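Local coordinates for protein putative ABC transporter (Thermobispora bispora, PDB 4PE6) that probably binds a sugar or sugar-derived acid as the solute-binding component of an ABC transporter, holding a trihydroxybutanoic acid in the crystal, at residues 68-71 / 72-76. Residues are numbered along the deposited sequence; the frame is centred on the assembly and turned at random.
Sequences TEQV and AQIKS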
ATOM      1  N   THR A  68       1.856   7.872 -18.155  1.00 30.20           N
ATOM      2  CA  THR A  68       2.589   8.192 -19.374  1.00 30.64           C
ATOM      3  C   THR A  68       4.083   8.368 -19.098  1.00 29.79           C
ATOM      4  O   THR A  68       4.917   7.868 -19.852  1.00 28.90           O
ATOM      5  CB  THR A  68       2.003   9.436 -20.068  1.00 32.40           C
ATOM      6  OG1 THR A  68       0.620   9.195 -20.336  1.00 32.75           O
ATOM      7  CG2 THR A  68       2.735   9.737 -21.383  1.00 33.25           C
ATOM      8  N   GLU A  69       4.436   9.047 -18.011  1.00 29.62           N
ATOM      9  CA  GLU A  69       5.864   9.224 -17.724  1.00 30.14           C
ATOM     10  C   GLU A  69       6.487   7.922 -17.207  1.00 27.01           C
ATOM     11  O   GLU A  69       7.625   7.623 -17.524  1.00 26.64           O
ATOM     12  CB  GLU A  69       6.138  10.399 -16.777  1.00 32.46           C
ATOM     13  CG  GLU A  69       7.637  10.711 -16.558  1.00 34.51           C
ATOM     14  CD  GLU A  69       8.465  10.860 -17.841  1.00 36.87           C
ATOM     15  OE1 GLU A  69       8.022  11.534 -18.814  1.00 40.31           O
ATOM     16  OE2 GLU A  69       9.596  10.324 -17.869  1.00 37.71           O
ATOM     17  N   GLN A  70       5.740   7.132 -16.447  1.00 24.89           N
ATOM     18  CA  GLN A  70       6.253   5.832 -15.993  1.00 22.95           C
ATOM     19  C   GLN A  70       6.616   4.937 -17.187  1.00 22.42           C
ATOM     20  O   GLN A  70       7.646   4.261 -17.193  1.00 21.78           O
ATOM     21  CB  GLN A  70       5.237   5.102 -15.111  1.00 21.95           C
ATOM     22  CG  GLN A  70       5.767   3.792 -14.552  1.00 20.77           C
ATOM     23  CD  GLN A  70       4.886   3.130 -13.520  1.00 20.00           C
ATOM     24  OE1 GLN A  70       3.677   3.322 -13.505  1.00 19.82           O
ATOM     25  NE2 GLN A  70       5.501   2.300 -12.656  1.00 19.24           N
ATOM     26  N   VAL A  71       5.772   4.952 -18.211  1.00 22.60           N
ATOM     27  CA  VAL A  71       6.039   4.146 -19.398  1.00 22.51           C
ATOM     28  C   VAL A  71       7.353   4.594 -20.031  1.00 22.52           C
ATOM     29  O   VAL A  71       8.196   3.764 -20.368  1.00 22.30           O
ATOM     30  CB  VAL A  71       4.879   4.228 -20.412  1.00 23.32           C
ATOM     31  CG1 VAL A  71       5.281   3.586 -21.729  1.00 23.84           C
ATOM     32  CG2 VAL A  71       3.635   3.555 -19.832  1.00 23.10           C
ATOM     33  N   ALA A  72       7.537   5.903 -20.178  1.00 23.15           N
ATOM     34  CA  ALA A  72       8.809   6.443 -20.677  1.00 23.53           C
ATOM     35  C   ALA A  72       9.976   6.018 -19.794  1.00 22.90           C
ATOM     36  O   ALA A  72      11.014   5.611 -20.291  1.00 22.97           O
ATOM     37  CB  ALA A  72       8.764   7.968 -20.772  1.00 24.62           C
ATOM     38  N   GLN A  73       9.803   6.112 -18.483  1.00 22.37           N
ATOM     39  CA  GLN A  73      10.872   5.717 -17.575  1.00 22.08           C
ATOM     40  C   GLN A  73      11.249   4.237 -17.703  1.00 21.65           C
ATOM     41  O   GLN A  73      12.425   3.877 -17.618  1.00 21.60           O
ATOM     42  CB  GLN A  73      10.491   6.055 -16.145  1.00 21.77           C
ATOM     43  CG  GLN A  73      10.478   7.541 -15.858  1.00 22.79           C
ATOM     44  CD  GLN A  73       9.939   7.851 -14.469  1.00 22.82           C
ATOM     45  OE1 GLN A  73       9.132   7.093 -13.909  1.00 22.01           O
ATOM     46  NE2 GLN A  73      10.388   8.963 -13.902  1.00 23.53           N
ATOM     47  N   ILE A  74      10.258   3.381 -17.894  1.00 21.44           N
ATOM     48  CA  ILE A  74      10.544   1.970 -18.053  1.00 21.32           C
ATOM     49  C   ILE A  74      11.374   1.726 -19.327  1.00 22.18           C
ATOM     50  O   ILE A  74      12.341   0.975 -19.296  1.00 22.26           O
ATOM     51  CB  ILE A  74       9.250   1.133 -17.999  1.00 21.17           C
ATOM     52  CG1 ILE A  74       8.661   1.209 -16.584  1.00 20.74           C
ATOM     53  CG2 ILE A  74       9.519  -0.302 -18.431  1.00 21.18           C
ATOM     54  CD1 ILE A  74       7.334   0.494 -16.388  1.00 20.81           C
ATOM     55  N   LYS A  75      11.049   2.411 -20.422  1.00 23.42           N
ATOM     56  CA  LYS A  75      11.862   2.297 -21.629  1.00 24.43           C
ATOM     57  C   LYS A  75      13.307   2.747 -21.388  1.00 24.99           C
ATOM     58  O   LYS A  75      14.236   2.100 -21.864  1.00 25.40           O
ATOM     59  CB  LYS A  75      11.227   3.050 -22.787  1.00 25.25           C
ATOM     60  CG  LYS A  75       9.877   2.476 -23.170  1.00 25.46           C
ATOM     61  CD  LYS A  75       9.110   3.394 -24.095  1.00 26.58           C
ATOM     62  CE  LYS A  75       7.798   2.742 -24.514  1.00 26.95           C
ATOM     63  NZ  LYS A  75       7.005   3.674 -25.333  1.00 27.96           N
ATOM     64  N   SER A  76      13.521   3.822 -20.630  1.00 25.78           N
ATOM     65  CA  SER A  76      14.898   4.232 -20.305  1.00 26.53           C
ATOM     66  C   SER A  76      15.600   3.174 -19.437  1.00 26.10           C
ATOM     67  O   SER A  76      16.808   2.926 -19.592  1.00 26.40           O
ATOM     68  CB  SER A  76      14.950   5.623 -19.658  1.00 27.35           C
ATOM     69  OG  SER A  76      14.683   6.632 -20.629  1.00 29.01           O
TER
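The side chains of Glu-69 and Gln-73 cross at about a right angle, and the carboxylate plane stands 88° from the amide plane. CB of Ala-72 sits under one face of the carboxylate. Oxygen OE2 of Glu-69 comes within 3.5 Å of CG of Gln-73, a polar-to-aliphatic touch. A bend at chi2 of Glu-69 (51°) folds the acid back toward these two residues. One face of the Gln-73 amide is turned obliquely to the helix backbone, near Glu-69 O and Gln-70 CA. The first torsion of Gln-73 sets CG beside its own backbone N, 3.3 Å from Glu-69 O. The chain then runs out extended, and NE2 donates to the carbonyl of Asn-60. With an alanine here, the Asn-60 carbonyl would probably lose this amide donor and Glu-69 OE2 its methylene neighbour. The amide of Gln-70 is buried and held by three bonds: OE1 accepts from Ala-90 N, and NE2 donates to Ser-24 OG and Asn-88 O. These should fix its rotation. The CG of Gln-70 meets CD1 of Ile-74 at 4.1 Å, and Ile-74 goes on to Leu-85, Ile-87 and Val-98. Val-71 and Lys-75 run alongside each other and point the same way, with CG1 of Val-71 3.8 Å from CE of Lys-75. Lys-75 also touches Val-98 and Gln-101 of helix 96-104. Backbone bonds from residue i+4 to i hold the turns together, such as Gln-73 N to Glu-69 O at 2.8 Å. Helix 67-78 links parallel strands 55-60 and 84-88, with strand 20-25 between them in the sheet. This is a beta-alpha-beta crossover of the Rossmann-like lobe found in periplasmic sugar-binding proteins.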